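Local coordinates for protein NS6 protease (Murine norovirus 1, PDB 4ASH) that probably cleaves the norovirus polyprotein at specific sites as a trypsin-like cysteine protease, releasing the viral non-structural proteins, at residues W18-S23 and G142-Y147; T29-A34 and S54-K59; A114-Q119 and I170-G175. The protein carries 1 engineered substitution. One frame throughout, in Å; residues are numbered along the deposited sequence.

Interaction 1 of 3, residues W18-S23 and G142-Y147; sequences WGFWVS and GCPYVY
This contact lies in the interface between the two beta-barrels of a trypsin-like fold, where Trp18 and Phe20 of strand 17-21 pack against Cys143, just before strand 144-149, and Pro144, its first residue. Cys143 SG sits over the face of the Trp18 indole, 4.0 Å from the centroid of the five-membered ring and 29° off its normal, a sulfur-aromatic contact; its nearest indole atom is Trp18 CG. Pro144 CB lies over the Phe20 phenyl face, shifted toward the rim, 4.0 Å from the ring centroid, a CH-pi contact, while Pro144 CG reaches Phe20 CD1 at 3.5 Å. Phe20 extends toward the proline because its CG stands opposite the backbone N (chi1 -177°), and the two side chains cross at about a right angle. Gly142 directly follows Ala141, which stands where the GDCG motif of this family has its cysteine nucleophile, presumably the engineered substitution; the backbones of Trp18 and Ala141 are hydrogen-bonded. Gly142, with a phi of 104°, brings its CA to 3.1 Å from Trp18 O in a CA-H...O contact. Val11 of strand 11-14 touches Trp18, Phe20 and Pro144, and Leu88 of strand 84-90, a neighbour of 144-149 in its own sheet, packs on the proline.

Interaction 2 of 3, residues T29-A34 and S54-K59; sequences TAKHVA and SGDFLK
Strands 26-30 and 57-62 run antiparallel here: Thr29 and Leu58 form a hydrogen-bonded pair, with Thr29 N to Leu58 O and Leu58 N to Thr29 O both 2.9 Å, and Ala30 faces Phe57 as a non-hydrogen-bonded pair. A type II' turn from Ser54 to Phe57 joins strand 49-54 to strand 57-62, and beyond the pairing Lys31 N donates to Asp56 O at 2.8 Å. The side chains of Thr29 and Leu58 lie alongside each other, pointing the same way; Thr29 CG2 touches Leu58 CB, and Leu58 CD2 meets Ala34 CB at 3.5 Å.

Asp56 grips His32 twice. Its OD2 takes the ring N-H of His32 ND1 at 2.6 Å through the syn lone pair, nearly in the imidazole plane, and the ring and carboxylate planes are 21° apart, nearly coplanar. Asp56 OD1 accepts from backbone His32 N at 2.9 Å in a more bent bond (131°). A chi1 of 78° puts His32 CG between the backbone N and the carbonyl carbon, which brings the ring over to the carboxylate. Val160 of strand 152-162 packs on both residues. The extended Lys31 chain runs past the turn, and a water joins its NZ to Gly55 O. The ND1 bond orients the imidazole, while the bond to His32 N holds the carboxylate in place, leaving NE2 on the far side, consistent with the histidine-acid pair of a chymotrypsin-like catalytic site.

Interaction 3 of 3, residues A114-Q119 and I170-G175; sequences AVVHGQ and IAATHG
An antiparallel strand pairing within the C-terminal barrel joins residues 117-119 to 171-173, by backbone bonds more than by side chains. Gln119 and Ala171 form the hydrogen-bonded pair, with Gln119 N to Ala171 O at 2.8 Å and Ala171 N to Gln119 O at 3.0 Å; Thr173 N extends the pairing to His117 O at 3.1 Å. Between them Gly118 faces Ala172 with their CA atoms just 4.1 Å apart, and Gly118 CA comes within 3.0 Å of Ala171 O. This close approach, made possible by a residue without a side chain, accompanies an angle of 118° between the two short strand segments, far from a straight antiparallel run, consistent with the curled sheet of a trypsin-like barrel. Here strand 114-123 is held between strands 96-111 and 168-172. Val116 CG1, anti to the backbone N (chi1 177°), packs on Ala172 CB at 3.9 Å. A water bridges Gly118 O and Thr173 OG1, donating to the carbonyl and accepting from the hydroxyl. Past the last strand residue, Gly175 N is hydrogen-bonded to Asn77 OD1. The Gln119 amide turns to other partners, NE2 to Gly104 O and OE1 to Cys79 N.

Interactions 1 and 2 meet through neighbouring strands of the N-terminal barrel: Trp18 O lies 2.7 Å from Thr29 OG1, a probable hydrogen bond, and their centres are about 12 Å apart. Together they flank the presumed active-site cleft, interaction 2 supplying His32 and Asp56 and interaction 1 the segment after Ala141, the alanine at the presumed nucleophile position, which is touched by the His32 side chain. Interaction 3 belongs to the C-terminal barrel, its centre about 9 Å from that of interaction 2; Phe57 lies against residues 172-174, with Phe57 CD2 3.5 Å from Ala172 O. Tyr145 connects interactions 1 and 3, whose centres are about 14 Å apart, as its CZ packs on Ala171 CB at 3.8 Å.

Interaction 1 of 3, residues W18-S23 and G142-Y147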
loop_
_atom_site.group_PDB
_atom_site.type_symbol
_atom_site.label_atom_id
_atom_site.label_comp_id
_atom_site.label_asym_id
_atom_site.label_seq_id
_atom_site.Cartn_x
_atom_site.Cartn_y
_atom_site.Cartn_z
ATOM N N TRP A 18 8.048 1.549 -3.955
ATOM C CA TRP A 18 7.829 2.575 -2.950
ATOM C C TRP A 18 7.309 1.917 -1.685
ATOM O O TRP A 18 6.933 0.746 -1.701
ATOM C CB TRP A 18 6.797 3.579 -3.448
ATOM C CG TRP A 18 7.241 4.215 -4.718
ATOM C CD1 TRP A 18 7.094 3.708 -5.970
ATOM C CD2 TRP A 18 7.923 5.457 -4.853
ATOM N NE1 TRP A 18 7.656 4.570 -6.895
ATOM C CE2 TRP A 18 8.165 5.652 -6.225
ATOM C CE3 TRP A 18 8.353 6.433 -3.944
ATOM C CZ2 TRP A 18 8.817 6.779 -6.709
ATOM C CZ3 TRP A 18 8.996 7.554 -4.430
ATOM C CH2 TRP A 18 9.222 7.714 -5.799
ATOM N N GLY A 19 7.305 2.673 -0.593
ATOM C CA GLY A 19 6.635 2.243 0.628
ATOM C C GLY A 19 6.100 3.465 1.355
ATOM O O GLY A 19 6.307 4.606 0.901
ATOM N N PHE A 20 5.438 3.236 2.488
ATOM C CA PHE A 20 4.694 4.279 3.187
ATOM C C PHE A 20 4.875 4.146 4.684
ATOM O O PHE A 20 4.685 3.054 5.246
ATOM C CB PHE A 20 3.205 4.149 2.858
ATOM C CG PHE A 20 2.340 5.226 3.465
ATOM C CD1 PHE A 20 2.390 6.526 2.987
ATOM C CD2 PHE A 20 1.467 4.936 4.511
ATOM C CE1 PHE A 20 1.588 7.513 3.519
ATOM C CE2 PHE A 20 0.664 5.922 5.051
ATOM C CZ PHE A 20 0.716 7.204 4.564
ATOM N N TRP A 21 5.241 5.250 5.335
ATOM C CA TRP A 21 5.287 5.284 6.796
ATOM C C TRP A 21 3.912 5.469 7.400
ATOM O O TRP A 21 3.342 6.558 7.350
ATOM C CB TRP A 21 6.210 6.413 7.281
ATOM C CG TRP A 21 7.632 6.158 6.960
ATOM C CD1 TRP A 21 8.337 6.667 5.903
ATOM C CD2 TRP A 21 8.530 5.292 7.661
ATOM N NE1 TRP A 21 9.626 6.183 5.919
ATOM C CE2 TRP A 21 9.769 5.331 6.984
ATOM C CE3 TRP A 21 8.406 4.477 8.792
ATOM C CZ2 TRP A 21 10.879 4.593 7.403
ATOM C CZ3 TRP A 21 9.508 3.744 9.208
ATOM C CH2 TRP A 21 10.724 3.801 8.516
ATOM N N VAL A 22 3.373 4.390 7.964
ATOM C CA VAL A 22 2.099 4.458 8.674
ATOM C C VAL A 22 2.291 5.224 9.983
ATOM O O VAL A 22 1.391 5.929 10.447
ATOM C CB VAL A 22 1.566 3.050 8.969
ATOM C CG1 VAL A 22 0.232 3.115 9.740
ATOM C CG2 VAL A 22 1.365 2.303 7.665
ATOM N N SER A 23 3.474 5.086 10.570
ATOM C CA SER A 23 3.827 5.812 11.782
ATOM C C SER A 23 5.321 5.963 11.778
ATOM O O SER A 23 5.980 5.522 10.849
ATOM C CB SER A 23 3.431 5.018 13.024
ATOM O OG SER A 23 4.248 3.860 13.162
ATOM N N GLY A 142 3.743 -0.355 -4.248
ATOM C CA GLY A 142 4.124 0.063 -2.911
ATOM C C GLY A 142 3.488 1.362 -2.465
ATOM O O GLY A 142 3.449 1.644 -1.266
ATOM N N CYS A 143 3.031 2.182 -3.404
ATOM C CA CYS A 143 2.370 3.435 -3.053
ATOM C C CYS A 143 1.057 3.162 -2.310
ATOM O O CYS A 143 0.334 2.193 -2.619
ATOM C CB CYS A 143 2.144 4.311 -4.284
ATOM S SG CYS A 143 3.698 4.982 -4.972
ATOM N N PRO A 144 0.749 3.980 -1.300
ATOM C CA PRO A 144 -0.421 3.694 -0.459
ATOM C C PRO A 144 -1.769 4.081 -1.072
ATOM O O PRO A 144 -1.872 5.024 -1.850
ATOM C CB PRO A 144 -0.152 4.559 0.778
ATOM C CG PRO A 144 0.523 5.778 0.181
ATOM C CD PRO A 144 1.459 5.198 -0.861
ATOM N N TYR A 145 -2.808 3.353 -0.670
ATOM C CA TYR A 145 -4.180 3.733 -0.943
ATOM C C TYR A 145 -4.732 4.315 0.338
ATOM O O TYR A 145 -4.661 3.664 1.381
ATOM C CB TYR A 145 -5.008 2.492 -1.275
ATOM C CG TYR A 145 -4.828 1.942 -2.674
ATOM C CD1 TYR A 145 -3.566 1.632 -3.171
ATOM C CD2 TYR A 145 -5.928 1.717 -3.490
ATOM C CE1 TYR A 145 -3.398 1.116 -4.452
ATOM C CE2 TYR A 145 -5.777 1.202 -4.777
ATOM C CZ TYR A 145 -4.512 0.902 -5.250
ATOM O OH TYR A 145 -4.349 0.391 -6.526
ATOM N N VAL A 146 -5.279 5.523 0.272
ATOM C CA VAL A 146 -5.791 6.188 1.467
ATOM C C VAL A 146 -7.195 6.727 1.217
ATOM O O VAL A 146 -7.615 6.893 0.081
ATOM C CB VAL A 146 -4.871 7.358 1.918
ATOM C CG1 VAL A 146 -3.459 6.858 2.204
ATOM C CG2 VAL A 146 -4.837 8.465 0.867
ATOM N N TYR A 147 -7.934 6.992 2.284
ATOM C CA TYR A 147 -9.196 7.706 2.131
ATOM C C TYR A 147 -9.517 8.476 3.397
ATOM O O TYR A 147 -8.946 8.206 4.456
ATOM C CB TYR A 147 -10.351 6.774 1.736
ATOM C CG TYR A 147 -10.923 5.928 2.852
ATOM C CD1 TYR A 147 -10.236 4.825 3.342
ATOM C CD2 TYR A 147 -12.162 6.227 3.407
ATOM C CE1 TYR A 147 -10.770 4.039 4.354
ATOM C CE2 TYR A 147 -12.703 5.446 4.420
ATOM C CZ TYR A 147 -11.997 4.359 4.892
ATOM O OH TYR A 147 -12.533 3.580 5.900
#

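Interaction 2 of 3, residues T29-A34 and S54-K59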
loop_
_atom_site.group_PDB
_atom_site.type_symbol
_atom_site.label_atom_id
_atom_site.label_comp_id
_atom_site.label_asym_id
_atom_site.label_seq_id
_atom_site.Cartn_x
_atom_site.Cartn_y
_atom_site.Cartn_z
ATOM N N THR A 29 4.891 -1.839 2.499
ATOM C CA THR A 29 5.272 -1.850 1.087
ATOM C C THR A 29 4.698 -3.106 0.424
ATOM O O THR A 29 4.070 -3.938 1.076
ATOM C CB THR A 29 6.821 -1.805 0.919
ATOM O OG1 THR A 29 7.169 -1.661 -0.471
ATOM C CG2 THR A 29 7.458 -3.072 1.451
ATOM N N ALA A 30 4.929 -3.236 -0.875
ATOM C CA ALA A 30 4.589 -4.438 -1.611
ATOM C C ALA A 30 5.738 -5.428 -1.467
ATOM O O ALA A 30 6.888 -5.096 -1.736
ATOM C CB ALA A 30 4.363 -4.101 -3.079
ATOM N N LYS A 31 5.436 -6.645 -1.039
ATOM C CA LYS A 31 6.465 -7.667 -0.899
ATOM C C LYS A 31 7.361 -7.793 -2.135
ATOM O O LYS A 31 8.593 -7.888 -2.024
ATOM C CB LYS A 31 5.838 -9.025 -0.547
ATOM C CG LYS A 31 6.882 -10.080 -0.218
ATOM C CD LYS A 31 6.253 -11.410 0.143
ATOM C CE LYS A 31 7.323 -12.414 0.542
ATOM N NZ LYS A 31 6.741 -13.589 1.252
ATOM N N HIS A 32 6.752 -7.757 -3.318
ATOM C CA HIS A 32 7.501 -8.015 -4.544
ATOM C C HIS A 32 8.498 -6.927 -4.939
ATOM O O HIS A 32 9.317 -7.159 -5.827
ATOM C CB HIS A 32 6.578 -8.364 -5.720
ATOM C CG HIS A 32 5.897 -7.190 -6.344
ATOM N ND1 HIS A 32 4.665 -6.725 -5.928
ATOM C CD2 HIS A 32 6.257 -6.406 -7.391
ATOM C CE1 HIS A 32 4.307 -5.699 -6.677
ATOM N NE2 HIS A 32 5.253 -5.488 -7.579
ATOM N N VAL A 33 8.444 -5.758 -4.295
ATOM C CA VAL A 33 9.402 -4.702 -4.620
ATOM C C VAL A 33 10.505 -4.590 -3.574
ATOM O O VAL A 33 11.532 -3.957 -3.811
ATOM C CB VAL A 33 8.747 -3.303 -4.810
ATOM C CG1 VAL A 33 7.605 -3.352 -5.819
ATOM C CG2 VAL A 33 8.289 -2.718 -3.475
ATOM N N ALA A 34 10.305 -5.220 -2.421
ATOM C CA ALA A 34 11.197 -4.991 -1.294
ATOM C C ALA A 34 12.601 -5.534 -1.528
ATOM O O ALA A 34 12.783 -6.514 -2.247
ATOM C CB ALA A 34 10.610 -5.588 -0.029
ATOM N N SER A 54 2.163 -10.957 4.323
ATOM C CA SER A 54 0.884 -11.605 4.104
ATOM C C SER A 54 0.547 -11.399 2.636
ATOM O O SER A 54 0.281 -10.274 2.215
ATOM C CB SER A 54 -0.172 -10.947 4.983
ATOM O OG SER A 54 -1.428 -11.545 4.776
ATOM N N GLY A 55 0.581 -12.470 1.853
ATOM C CA GLY A 55 0.435 -12.332 0.411
ATOM C C GLY A 55 1.512 -11.394 -0.125
ATOM O O GLY A 55 2.701 -11.644 0.072
ATOM N N ASP A 56 1.104 -10.309 -0.783
ATOM C CA ASP A 56 2.068 -9.330 -1.306
ATOM C C ASP A 56 2.142 -8.062 -0.453
ATOM O O ASP A 56 2.634 -7.024 -0.903
ATOM C CB ASP A 56 1.748 -8.965 -2.763
ATOM C CG ASP A 56 2.950 -8.356 -3.492
ATOM O OD1 ASP A 56 4.087 -8.798 -3.252
ATOM O OD2 ASP A 56 2.755 -7.442 -4.311
ATOM N N PHE A 57 1.637 -8.149 0.772
ATOM C CA PHE A 57 1.729 -7.038 1.717
ATOM C C PHE A 57 2.882 -7.265 2.686
ATOM O O PHE A 57 2.969 -8.321 3.308
ATOM C CB PHE A 57 0.422 -6.924 2.494
ATOM C CG PHE A 57 0.306 -5.673 3.322
ATOM C CD1 PHE A 57 0.801 -5.628 4.614
ATOM C CD2 PHE A 57 -0.305 -4.540 2.798
ATOM C CE1 PHE A 57 0.675 -4.477 5.378
ATOM C CE2 PHE A 57 -0.416 -3.381 3.552
ATOM C CZ PHE A 57 0.071 -3.353 4.835
ATOM N N LEU A 58 3.753 -6.273 2.840
ATOM C CA LEU A 58 4.895 -6.412 3.732
ATOM C C LEU A 58 4.951 -5.260 4.739
ATOM O O LEU A 58 4.826 -4.094 4.363
ATOM C CB LEU A 58 6.178 -6.463 2.894
ATOM C CG LEU A 58 7.467 -6.874 3.587
ATOM C CD1 LEU A 58 7.349 -8.296 4.112
ATOM C CD2 LEU A 58 8.620 -6.758 2.602
ATOM N N LYS A 59 5.131 -5.585 6.018
ATOM C CA LYS A 59 5.183 -4.568 7.059
ATOM C C LYS A 59 6.453 -4.706 7.880
ATOM O O LYS A 59 6.785 -5.796 8.350
ATOM C CB LYS A 59 3.950 -4.664 7.968
ATOM C CG LYS A 59 3.953 -3.697 9.155
ATOM C CD LYS A 59 2.572 -3.591 9.781
ATOM C CE LYS A 59 2.120 -4.910 10.403
ATOM N NZ LYS A 59 2.985 -5.317 11.545
HETATM O O HOH W 1 3.653 -13.441 1.754
#

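Interaction 3 of 3, residues A114-Q119 and I170-G175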
loop_
_atom_site.group_PDB
_atom_site.type_symbol
_atom_site.label_atom_id
_atom_site.label_comp_id
_atom_site.label_asym_id
_atom_site.label_seq_id
_atom_site.Cartn_x
_atom_site.Cartn_y
_atom_site.Cartn_z
ATOM N N ALA A 114 1.745 -15.736 -8.072
ATOM C CA ALA A 114 1.446 -15.375 -6.690
ATOM C C ALA A 114 -0.050 -15.238 -6.426
ATOM O O ALA A 114 -0.836 -14.992 -7.338
ATOM C CB ALA A 114 2.156 -14.091 -6.318
ATOM N N VAL A 115 -0.428 -15.406 -5.163
ATOM C CA VAL A 115 -1.793 -15.153 -4.717
ATOM C C VAL A 115 -1.786 -13.984 -3.730
ATOM O O VAL A 115 -1.112 -14.028 -2.700
ATOM C CB VAL A 115 -2.434 -16.406 -4.075
ATOM C CG1 VAL A 115 -3.739 -16.042 -3.378
ATOM C CG2 VAL A 115 -2.660 -17.491 -5.125
ATOM N N VAL A 116 -2.525 -12.933 -4.069
ATOM C CA VAL A 116 -2.502 -11.679 -3.328
ATOM C C VAL A 116 -3.818 -11.485 -2.585
ATOM O O VAL A 116 -4.865 -11.406 -3.196
ATOM C CB VAL A 116 -2.341 -10.483 -4.282
ATOM C CG1 VAL A 116 -2.380 -9.158 -3.513
ATOM C CG2 VAL A 116 -1.058 -10.612 -5.100
ATOM N N HIS A 117 -3.771 -11.374 -1.266
ATOM C CA HIS A 117 -4.966 -10.972 -0.545
ATOM C C HIS A 117 -5.055 -9.473 -0.690
ATOM O O HIS A 117 -4.135 -8.750 -0.315
ATOM C CB HIS A 117 -4.865 -11.352 0.929
ATOM C CG HIS A 117 -4.482 -12.778 1.149
ATOM N ND1 HIS A 117 -5.338 -13.822 0.886
ATOM C CD2 HIS A 117 -3.328 -13.334 1.588
ATOM C CE1 HIS A 117 -4.736 -14.964 1.167
ATOM N NE2 HIS A 117 -3.514 -14.696 1.593
ATOM N N GLY A 118 -6.141 -8.983 -1.266
ATOM C CA GLY A 118 -6.224 -7.556 -1.491
ATOM C C GLY A 118 -7.610 -7.085 -1.847
ATOM O O GLY A 118 -8.598 -7.785 -1.624
ATOM N N GLN A 119 -7.677 -5.883 -2.402
ATOM C CA GLN A 119 -8.943 -5.294 -2.770
ATOM C C GLN A 119 -8.828 -4.768 -4.180
ATOM O O GLN A 119 -7.847 -4.108 -4.528
ATOM C CB GLN A 119 -9.327 -4.170 -1.808
ATOM C CG GLN A 119 -10.795 -3.770 -1.913
ATOM C CD GLN A 119 -11.283 -2.967 -0.725
ATOM O OE1 GLN A 119 -10.546 -2.743 0.242
ATOM N NE2 GLN A 119 -12.538 -2.534 -0.783
ATOM N N ILE A 170 -5.136 -3.265 -8.211
ATOM C CA ILE A 170 -5.229 -4.109 -7.021
ATOM C C ILE A 170 -4.363 -3.520 -5.926
ATOM O O ILE A 170 -3.186 -3.226 -6.156
ATOM C CB ILE A 170 -4.707 -5.549 -7.282
ATOM C CG1 ILE A 170 -5.371 -6.164 -8.522
ATOM C CG2 ILE A 170 -4.873 -6.430 -6.019
ATOM C CD1 ILE A 170 -6.894 -6.339 -8.418
ATOM N N ALA A 171 -4.944 -3.357 -4.743
ATOM C CA ALA A 171 -4.184 -3.003 -3.559
ATOM C C ALA A 171 -4.047 -4.255 -2.711
ATOM O O ALA A 171 -5.034 -4.950 -2.457
ATOM C CB ALA A 171 -4.899 -1.915 -2.783
ATOM N N ALA A 172 -2.828 -4.562 -2.287
ATOM C CA ALA A 172 -2.641 -5.632 -1.321
ATOM C C ALA A 172 -3.012 -5.093 0.049
ATOM O O ALA A 172 -2.719 -3.939 0.362
ATOM C CB ALA A 172 -1.204 -6.131 -1.342
ATOM N N THR A 173 -3.707 -5.915 0.835
ATOM C CA THR A 173 -4.076 -5.541 2.198
ATOM C C THR A 173 -3.390 -6.463 3.197
ATOM O O THR A 173 -2.836 -7.495 2.831
ATOM C CB THR A 173 -5.593 -5.588 2.390
ATOM O OG1 THR A 173 -6.063 -6.914 2.115
ATOM C CG2 THR A 173 -6.276 -4.616 1.433
ATOM N N HIS A 174 -3.434 -6.098 4.477
ATOM C CA HIS A 174 -2.597 -6.771 5.468
ATOM C C HIS A 174 -3.144 -8.076 6.047
ATOM O O HIS A 174 -2.380 -8.909 6.547
ATOM C CB HIS A 174 -2.238 -5.808 6.605
ATOM C CG HIS A 174 -3.346 -5.585 7.589
ATOM N ND1 HIS A 174 -3.695 -6.516 8.549
ATOM C CD2 HIS A 174 -4.170 -4.528 7.777
ATOM C CE1 HIS A 174 -4.690 -6.043 9.278
ATOM N NE2 HIS A 174 -4.994 -4.831 8.835
ATOM N N GLY A 175 -4.452 -8.252 5.982
ATOM C CA GLY A 175 -5.079 -9.387 6.645
ATOM C C GLY A 175 -5.519 -10.500 5.712
ATOM O O GLY A 175 -5.503 -10.351 4.479
HETATM O O HOH W 2 -8.619 -8.539 1.313
#